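Local structure of putative eukaryotic translation initiation factor eIF-4E (Leishmania major, 5WB5) at residues L29-P34 against S75-F80; N41-L46 against G83-W88. The protein probably binds the 7-methylguanosine cap of messenger RNA, including the cap 4 form, and acts as a translation initiation factor. All blocks are in the same frame, centred on the assembly; numbering follows the deposited sequence.

How the contacts relate
Going from the N terminus, the chain passes 29-34, then 41-46, then 75-80 and finally 83-88, so the two contacts cross rather than nest. Contact 1 closes a loop of 40 residues, which includes strand 47-54 and helix 55-64, by pairing the end of strand 22-32 with strand 75-81. The loops that follow these two strands leave from opposite ends of the pair and meet, as contact 2, over the face that carries W30, D32 and H78. The contact centres lie about 10 Å apart, and side chains of the two contacts touch. Together they tie the antiparallel sheet to two loops that close over one of its faces.

Contact 1 (L29-P34 against S75-F80); sequences LWYDSP and SQYHFF
Y31 swings its ring away from its backbone N (chi1 166°) until it reaches S75, whose OG donates to Y31 OH at 3.0 Å. On the opposite face of the sheet, D32 tucks CG between its own N and carbonyl carbon (chi1 67°), and this brings the carboxylate to the edge of the H78 ring. The bond from H78 NE2 to D32 OD2, 3.2 Å, is weak, with the carboxylate and ring planes almost perpendicular. The backbones beneath are antiparallel. W30 and H78 form a hydrogen-bonded pair, W30 N to H78 O being 2.8 Å and H78 N to W30 O 2.9 Å; D32 and Q76 form the other. On the face of L29, Y31, Y77 and F79 the packing is mostly apolar: L29 CD1 lies diagonally 3.9 Å from Y77 CD1, and L29 CB meets the F79 ring at its edge. Q76 OE1 is bonded to S170 OG, and Y77 OH bonds K66 O. Apolar side chains of another protein chain pack on Y31 and Y77. That largely apolar face thus meets a partner protein, while the other sets a carboxylate beside a histidine, and D32 may slightly favour a proton on H78 NE2 despite the weak bond.

Contact 2 (N41-L46 against G83-W88); sequences NWEMSL and GVKPMW
In the eIF4E fold the cap is gripped by tryptophans from two loops, and W42 and M87 meet where the corresponding loops of this protein, 41-46 and 83-88, come together; by analogy with relatives, W42 and W88 are probably the two cap-stacking residues. M87 and W42 make a Met-aromatic contact. M87 SD lies 4.1 Å from the centroid of the W42 six-membered ring, 48° off its normal, so the sulfur approaches obliquely, nearest to CH2 and CZ3. The M87 chain then bends at its last torsion (chi3 -72°), which turns CE away toward E43 and puts it 3.7 Å from E43 CD. The extended side chain of E43 crosses that of M87 at about a right angle and ends in a salt bridge, OE2 to K85 NZ 3.0 Å, where the ammonium meets OE2 nearly along the C-O axis. L46 reaches in with CD1, 3.7 Å from P86 CG at the proline ring and 4.0 Å from M87 SD. Both loops are folded by local turns. N41 OD1 accepts from E43 N at 2.9 Å in an Asx turn, and P86 is the centre of an inverse gamma turn. D90 OD2 accepts from K85 N, and N93 ND2 of helix 91-94 donates to M87 O. Toward the sheet, L46 rests on W30 and D32 of strand 22-32 and on H78 of strand 75-81, while P86 lies against W30, H78 and F80.

Contact 1 (L29-P34 against S75-F80)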
ATOM      1  N   LEU A  29      -6.232  -3.943   2.636  1.00 26.53           N
ATOM      2  CA  LEU A  29      -5.724  -3.956   1.272  1.00 46.58           C
ATOM      3  C   LEU A  29      -6.877  -4.133   0.289  1.00 61.62           C
ATOM      4  O   LEU A  29      -7.798  -4.922   0.531  1.00 53.38           O
ATOM      5  CB  LEU A  29      -4.697  -5.083   1.091  1.00 64.61           C
ATOM      6  CG  LEU A  29      -4.189  -5.401  -0.321  1.00 25.44           C
ATOM      7  CD1 LEU A  29      -3.281  -4.311  -0.848  1.00 36.75           C
ATOM      8  CD2 LEU A  29      -3.468  -6.744  -0.344  1.00 25.19           C
ATOM      9  N   TRP A  30      -6.813  -3.398  -0.821  1.00 41.62           N
ATOM     10  CA  TRP A  30      -7.817  -3.437  -1.873  1.00 37.05           C
ATOM     11  C   TRP A  30      -7.113  -3.554  -3.219  1.00 38.59           C
ATOM     12  O   TRP A  30      -5.954  -3.159  -3.369  1.00 42.78           O
ATOM     13  CB  TRP A  30      -8.702  -2.183  -1.869  1.00 26.99           C
ATOM     14  CG  TRP A  30      -9.147  -1.708  -0.507  1.00 44.13           C
ATOM     15  CD1 TRP A  30      -8.351  -1.304   0.531  1.00 32.38           C
ATOM     16  CD2 TRP A  30     -10.498  -1.551  -0.057  1.00 48.09           C
ATOM     17  NE1 TRP A  30      -9.126  -0.923   1.601  1.00 67.84           N
ATOM     18  CE2 TRP A  30     -10.447  -1.065   1.266  1.00 41.18           C
ATOM     19  CE3 TRP A  30     -11.746  -1.782  -0.643  1.00 48.17           C
ATOM     20  CZ2 TRP A  30     -11.595  -0.807   2.012  1.00 53.01           C
ATOM     21  CZ3 TRP A  30     -12.885  -1.527   0.100  1.00 44.52           C
ATOM     22  CH2 TRP A  30     -12.800  -1.043   1.414  1.00 56.52           C
ATOM     23  N   TYR A  31      -7.837  -4.085  -4.206  1.00 59.87           N
ATOM     24  CA  TYR A  31      -7.332  -4.237  -5.566  1.00 50.06           C
ATOM     25  C   TYR A  31      -8.436  -3.922  -6.561  1.00 54.34           C
ATOM     26  O   TYR A  31      -9.562  -4.400  -6.407  1.00 57.27           O
ATOM     27  CB  TYR A  31      -6.829  -5.658  -5.822  1.00 26.50           C
ATOM     28  CG  TYR A  31      -6.597  -5.983  -7.283  1.00 58.76           C
ATOM     29  CD1 TYR A  31      -7.627  -6.476  -8.079  1.00 59.70           C
ATOM     30  CD2 TYR A  31      -5.350  -5.807  -7.864  1.00 47.87           C
ATOM     31  CE1 TYR A  31      -7.418  -6.776  -9.410  1.00 26.88           C
ATOM     32  CE2 TYR A  31      -5.133  -6.107  -9.191  1.00 54.12           C
ATOM     33  CZ  TYR A  31      -6.166  -6.592  -9.961  1.00 40.54           C
ATOM     34  OH  TYR A  31      -5.937  -6.889 -11.285  1.00 42.73           O
ATOM     35  N   ASP A  32      -8.120  -3.129  -7.584  1.00 62.70           N
ATOM     36  CA  ASP A  32      -9.101  -2.878  -8.637  1.00 48.99           C
ATOM     37  C   ASP A  32      -8.421  -2.885  -9.998  1.00 52.94           C
ATOM     38  O   ASP A  32      -7.202  -2.734 -10.109  1.00 69.03           O
ATOM     39  CB  ASP A  32      -9.871  -1.563  -8.424  1.00 57.74           C
ATOM     40  CG  ASP A  32      -9.001  -0.328  -8.551  1.00 72.15           C
ATOM     41  OD1 ASP A  32      -7.851  -0.439  -9.020  1.00111.88           O
ATOM     42  OD2 ASP A  32      -9.475   0.768  -8.179  1.00 68.90           O
ATOM     43  N   SER A  33      -9.242  -3.078 -11.039  1.00 53.05           N
ATOM     44  CA  SER A  33      -8.781  -3.224 -12.416  1.00 42.09           C
ATOM     45  C   SER A  33      -9.984  -3.229 -13.351  1.00 56.33           C
ATOM     46  O   SER A  33     -11.128  -3.263 -12.880  1.00 66.82           O
ATOM     47  CB  SER A  33      -7.968  -4.513 -12.581  1.00 54.68           C
ATOM     48  OG  SER A  33      -8.798  -5.658 -12.474  1.00 33.30           O
ATOM     49  N   PRO A  34      -9.779  -3.188 -14.670  1.00 78.55           N
ATOM     50  CA  PRO A  34     -10.935  -3.248 -15.582  1.00 74.96           C
ATOM     51  C   PRO A  34     -11.821  -4.459 -15.354  1.00 81.97           C
ATOM     52  O   PRO A  34     -13.026  -4.395 -15.628  1.00 77.78           O
ATOM     53  CB  PRO A  34     -10.283  -3.282 -16.971  1.00 47.92           C
ATOM     54  CG  PRO A  34      -8.974  -2.594 -16.781  1.00 76.74           C
ATOM     55  CD  PRO A  34      -8.518  -2.948 -15.393  1.00 65.80           C
ATOM     56  N   SER A  75      -4.125  -1.893 -13.073  1.00 60.43           N
ATOM     57  CA  SER A  75      -4.450  -2.410 -11.754  1.00 45.57           C
ATOM     58  C   SER A  75      -4.022  -1.399 -10.699  1.00 43.43           C
ATOM     59  O   SER A  75      -3.143  -0.564 -10.929  1.00 44.66           O
ATOM     60  CB  SER A  75      -3.766  -3.759 -11.498  1.00 76.65           C
ATOM     61  OG  SER A  75      -4.231  -4.747 -12.399  1.00 79.16           O
ATOM     62  N   GLN A  76      -4.659  -1.473  -9.534  1.00 39.00           N
ATOM     63  CA  GLN A  76      -4.282  -0.605  -8.425  1.00 50.67           C
ATOM     64  C   GLN A  76      -4.407  -1.348  -7.105  1.00 39.71           C
ATOM     65  O   GLN A  76      -5.460  -1.927  -6.810  1.00 59.17           O
ATOM     66  CB  GLN A  76      -5.137   0.667  -8.373  1.00 77.24           C
ATOM     67  CG  GLN A  76      -5.211   1.433  -9.683  1.00 80.93           C
ATOM     68  CD  GLN A  76      -5.975   2.745  -9.570  1.00 98.57           C
ATOM     69  OE1 GLN A  76      -5.955   3.560 -10.491  1.00103.81           O
ATOM     70  NE2 GLN A  76      -6.652   2.955  -8.444  1.00 94.40           N
ATOM     71  N   TYR A  77      -3.315  -1.320  -6.333  1.00 60.65           N
ATOM     72  CA  TYR A  77      -3.310  -1.701  -4.926  1.00 41.64           C
ATOM     73  C   TYR A  77      -3.632  -0.473  -4.085  1.00 25.90           C
ATOM     74  O   TYR A  77      -3.039   0.592  -4.280  1.00 36.19           O
ATOM     75  CB  TYR A  77      -1.943  -2.248  -4.495  1.00 26.73           C
ATOM     76  CG  TYR A  77      -1.622  -3.675  -4.887  1.00 25.13           C
ATOM     77  CD1 TYR A  77      -2.546  -4.700  -4.709  1.00 36.26           C
ATOM     78  CD2 TYR A  77      -0.381  -4.001  -5.420  1.00 31.30           C
ATOM     79  CE1 TYR A  77      -2.243  -6.004  -5.063  1.00 25.26           C
ATOM     80  CE2 TYR A  77      -0.069  -5.301  -5.777  1.00 24.59           C
ATOM     81  CZ  TYR A  77      -1.002  -6.298  -5.595  1.00 50.04           C
ATOM     82  OH  TYR A  77      -0.694  -7.591  -5.950  1.00 29.63           O
ATOM     83  N   HIS A  78      -4.561  -0.628  -3.149  1.00 34.00           N
ATOM     84  CA  HIS A  78      -4.839   0.383  -2.140  1.00 36.68           C
ATOM     85  C   HIS A  78      -4.542  -0.225  -0.780  1.00 40.41           C
ATOM     86  O   HIS A  78      -4.783  -1.414  -0.566  1.00 38.88           O
ATOM     87  CB  HIS A  78      -6.297   0.860  -2.189  1.00 51.18           C
ATOM     88  CG  HIS A  78      -6.793   1.169  -3.569  1.00 64.77           C
ATOM     89  ND1 HIS A  78      -6.944   2.457  -4.034  1.00 50.39           N
ATOM     90  CD2 HIS A  78      -7.180   0.356  -4.581  1.00 62.99           C
ATOM     91  CE1 HIS A  78      -7.398   2.425  -5.275  1.00 66.40           C
ATOM     92  NE2 HIS A  78      -7.550   1.162  -5.630  1.00 53.17           N
ATOM     93  N   PHE A  79      -4.027   0.584   0.138  1.00 56.27           N
ATOM     94  CA  PHE A  79      -3.655   0.107   1.470  1.00 55.60           C
ATOM     95  C   PHE A  79      -3.972   1.240   2.436  1.00 26.70           C
ATOM     96  O   PHE A  79      -3.222   2.216   2.511  1.00 27.67           O
ATOM     97  CB  PHE A  79      -2.183  -0.286   1.513  1.00 64.03           C
ATOM     98  CG  PHE A  79      -1.771  -0.981   2.778  1.00 51.24           C
ATOM     99  CD1 PHE A  79      -2.102  -2.307   2.994  1.00 45.16           C
ATOM    100  CD2 PHE A  79      -1.033  -0.313   3.742  1.00 48.82           C
ATOM    101  CE1 PHE A  79      -1.718  -2.950   4.154  1.00 50.79           C
ATOM    102  CE2 PHE A  79      -0.647  -0.950   4.901  1.00 53.37           C
ATOM    103  CZ  PHE A  79      -0.986  -2.271   5.107  1.00 56.49           C
ATOM    104  N   PHE A  80      -5.089   1.123   3.154  1.00 26.77           N
ATOM    105  CA  PHE A  80      -5.613   2.236   3.938  1.00 38.25           C
ATOM    106  C   PHE A  80      -5.956   1.787   5.347  1.00 27.27           C
ATOM    107  O   PHE A  80      -6.280   0.621   5.580  1.00 38.28           O
ATOM    108  CB  PHE A  80      -6.861   2.846   3.284  1.00 39.48           C
ATOM    109  CG  PHE A  80      -6.550   3.844   2.211  1.00 58.53           C
ATOM    110  CD1 PHE A  80      -5.963   3.440   1.023  1.00 28.94           C
ATOM    111  CD2 PHE A  80      -6.836   5.188   2.391  1.00 35.83           C
ATOM    112  CE1 PHE A  80      -5.668   4.358   0.032  1.00 29.81           C
ATOM    113  CE2 PHE A  80      -6.544   6.110   1.406  1.00 28.60           C
ATOM    114  CZ  PHE A  80      -5.960   5.694   0.222  1.00 33.38           C
TER

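Contact 2 (N41-L46 against G83-W88)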
ATOM      1  N   ASN A  41     -22.088   1.100 -10.565  1.00100.91           N
ATOM      2  CA  ASN A  41     -21.669   1.844  -9.380  1.00 98.58           C
ATOM      3  C   ASN A  41     -20.150   1.802  -9.312  1.00102.95           C
ATOM      4  O   ASN A  41     -19.569   0.749  -9.030  1.00 90.08           O
ATOM      5  CB  ASN A  41     -22.294   1.256  -8.113  1.00 93.49           C
ATOM      6  CG  ASN A  41     -21.938   2.042  -6.862  1.00 98.99           C
ATOM      7  OD1 ASN A  41     -20.971   2.805  -6.842  1.00 96.94           O
ATOM      8  ND2 ASN A  41     -22.719   1.851  -5.805  1.00103.18           N
ATOM      9  N   TRP A  42     -19.509   2.949  -9.557  1.00106.85           N
ATOM     10  CA  TRP A  42     -18.050   2.991  -9.596  1.00 98.12           C
ATOM     11  C   TRP A  42     -17.443   2.542  -8.270  1.00 89.51           C
ATOM     12  O   TRP A  42     -16.406   1.869  -8.252  1.00 36.98           O
ATOM     13  CB  TRP A  42     -17.575   4.401  -9.951  1.00 79.90           C
ATOM     14  CG  TRP A  42     -17.818   5.416  -8.870  1.00 97.06           C
ATOM     15  CD1 TRP A  42     -18.969   6.116  -8.644  1.00109.19           C
ATOM     16  CD2 TRP A  42     -16.886   5.845  -7.872  1.00108.34           C
ATOM     17  NE1 TRP A  42     -18.811   6.953  -7.565  1.00107.77           N
ATOM     18  CE2 TRP A  42     -17.541   6.806  -7.074  1.00104.99           C
ATOM     19  CE3 TRP A  42     -15.561   5.510  -7.574  1.00 85.46           C
ATOM     20  CZ2 TRP A  42     -16.916   7.433  -5.999  1.00 96.94           C
ATOM     21  CZ3 TRP A  42     -14.942   6.135  -6.506  1.00 58.11           C
ATOM     22  CH2 TRP A  42     -15.620   7.086  -5.732  1.00 67.14           C
ATOM     23  N   GLU A  43     -18.076   2.899  -7.150  1.00 98.75           N
ATOM     24  CA  GLU A  43     -17.499   2.587  -5.846  1.00 81.70           C
ATOM     25  C   GLU A  43     -17.268   1.089  -5.683  1.00 88.16           C
ATOM     26  O   GLU A  43     -16.205   0.666  -5.214  1.00 88.84           O
ATOM     27  CB  GLU A  43     -18.403   3.113  -4.733  1.00 90.30           C
ATOM     28  CG  GLU A  43     -17.967   2.683  -3.338  1.00104.06           C
ATOM     29  CD  GLU A  43     -18.664   3.457  -2.238  1.00 91.39           C
ATOM     30  OE1 GLU A  43     -19.184   4.558  -2.520  1.00 95.26           O
ATOM     31  OE2 GLU A  43     -18.689   2.964  -1.090  1.00 87.19           O
ATOM     32  N   MET A  44     -18.246   0.271  -6.071  1.00 92.76           N
ATOM     33  CA  MET A  44     -18.123  -1.174  -5.919  1.00 96.49           C
ATOM     34  C   MET A  44     -17.007  -1.765  -6.768  1.00 61.72           C
ATOM     35  O   MET A  44     -16.747  -2.970  -6.665  1.00 55.35           O
ATOM     36  CB  MET A  44     -19.443  -1.856  -6.274  1.00106.00           C
ATOM     37  N   SER A  45     -16.352  -0.961  -7.609  1.00 56.63           N
ATOM     38  CA  SER A  45     -15.211  -1.461  -8.364  1.00 64.24           C
ATOM     39  C   SER A  45     -14.065  -1.857  -7.448  1.00 68.12           C
ATOM     40  O   SER A  45     -13.165  -2.587  -7.876  1.00 54.89           O
ATOM     41  CB  SER A  45     -14.734  -0.409  -9.368  1.00 66.99           C
ATOM     42  OG  SER A  45     -15.738  -0.126 -10.327  1.00 69.15           O
ATOM     43  N   LEU A  46     -14.078  -1.394  -6.200  1.00 74.08           N
ATOM     44  CA  LEU A  46     -13.023  -1.724  -5.258  1.00 68.66           C
ATOM     45  C   LEU A  46     -13.325  -3.041  -4.552  1.00 72.20           C
ATOM     46  O   LEU A  46     -14.463  -3.303  -4.154  1.00 82.72           O
ATOM     47  CB  LEU A  46     -12.848  -0.609  -4.226  1.00 76.17           C
ATOM     48  CG  LEU A  46     -12.432   0.748  -4.789  1.00 54.60           C
ATOM     49  CD1 LEU A  46     -12.571   1.811  -3.717  1.00 35.11           C
ATOM     50  CD2 LEU A  46     -11.005   0.709  -5.326  1.00 51.45           C
ATOM     51  N   GLY A  83     -11.396   1.037   8.382  1.00 97.35           N
ATOM     52  CA  GLY A  83     -12.468   2.004   8.487  1.00101.40           C
ATOM     53  C   GLY A  83     -12.260   3.249   7.660  1.00 95.39           C
ATOM     54  O   GLY A  83     -12.905   4.268   7.920  1.00 99.54           O
ATOM     55  N   VAL A  84     -11.375   3.198   6.667  1.00 48.01           N
ATOM     56  CA  VAL A  84     -11.078   4.343   5.813  1.00 54.55           C
ATOM     57  C   VAL A  84     -11.051   3.842   4.376  1.00 68.50           C
ATOM     58  O   VAL A  84     -10.162   3.068   4.003  1.00 77.47           O
ATOM     59  CB  VAL A  84      -9.747   5.016   6.178  1.00 59.80           C
ATOM     60  CG1 VAL A  84      -9.434   6.152   5.213  1.00 60.32           C
ATOM     61  CG2 VAL A  84      -9.791   5.527   7.609  1.00 60.42           C
ATOM     62  N   LYS A  85     -12.017   4.275   3.571  1.00 57.15           N
ATOM     63  CA  LYS A  85     -12.056   3.866   2.178  1.00 55.50           C
ATOM     64  C   LYS A  85     -11.047   4.674   1.361  1.00 59.52           C
ATOM     65  O   LYS A  85     -10.766   5.832   1.677  1.00 49.89           O
ATOM     66  CB  LYS A  85     -13.455   4.059   1.604  1.00 63.32           C
ATOM     67  CG  LYS A  85     -14.547   3.287   2.334  1.00 82.93           C
ATOM     68  CD  LYS A  85     -15.918   3.540   1.714  1.00 97.56           C
ATOM     69  CE  LYS A  85     -17.019   2.799   2.460  1.00 87.26           C
ATOM     70  NZ  LYS A  85     -18.369   3.083   1.896  1.00 65.14           N
ATOM     71  N   PRO A  86     -10.485   4.074   0.294  1.00 46.52           N
ATOM     72  CA  PRO A  86      -9.508   4.780  -0.566  1.00 71.55           C
ATOM     73  C   PRO A  86     -10.163   5.746  -1.550  1.00 76.70           C
ATOM     74  O   PRO A  86      -9.897   5.704  -2.754  1.00 76.19           O
ATOM     75  CB  PRO A  86      -8.802   3.626  -1.275  1.00 58.96           C
ATOM     76  CG  PRO A  86      -9.833   2.584  -1.398  1.00 57.45           C
ATOM     77  CD  PRO A  86     -10.683   2.687  -0.150  1.00 28.47           C
ATOM     78  N   MET A  87     -11.013   6.632  -1.037  1.00 88.93           N
ATOM     79  CA  MET A  87     -11.768   7.557  -1.870  1.00 57.56           C
ATOM     80  C   MET A  87     -11.864   8.909  -1.178  1.00 56.11           C
ATOM     81  O   MET A  87     -11.844   8.999   0.053  1.00 71.65           O
ATOM     82  CB  MET A  87     -13.172   7.019  -2.163  1.00 68.78           C
ATOM     83  CG  MET A  87     -13.185   5.756  -3.011  1.00 75.37           C
ATOM     84  SD  MET A  87     -14.835   5.051  -3.187  1.00 68.17           S
ATOM     85  CE  MET A  87     -15.106   4.407  -1.538  1.00 79.21           C
ATOM     86  N   TRP A  88     -11.970   9.965  -1.991  1.00 52.87           N
ATOM     87  CA  TRP A  88     -12.090  11.314  -1.446  1.00 53.96           C
ATOM     88  C   TRP A  88     -13.352  11.460  -0.607  1.00 69.57           C
ATOM     89  O   TRP A  88     -13.352  12.159   0.414  1.00 74.43           O
ATOM     90  CB  TRP A  88     -12.084  12.341  -2.578  1.00 63.74           C
ATOM     91  CG  TRP A  88     -12.758  13.630  -2.212  1.00 92.63           C
ATOM     92  CD1 TRP A  88     -12.268  14.612  -1.399  1.00103.53           C
ATOM     93  CD2 TRP A  88     -14.049  14.079  -2.646  1.00105.96           C
ATOM     94  NE1 TRP A  88     -13.172  15.642  -1.302  1.00115.53           N
ATOM     95  CE2 TRP A  88     -14.273  15.339  -2.057  1.00119.95           C
ATOM     96  CE3 TRP A  88     -15.037  13.537  -3.475  1.00102.16           C
ATOM     97  CZ2 TRP A  88     -15.444  16.065  -2.269  1.00114.88           C
ATOM     98  CZ3 TRP A  88     -16.198  14.259  -3.685  1.00 99.41           C
ATOM     99  CH2 TRP A  88     -16.392  15.509  -3.085  1.00106.71           C
TER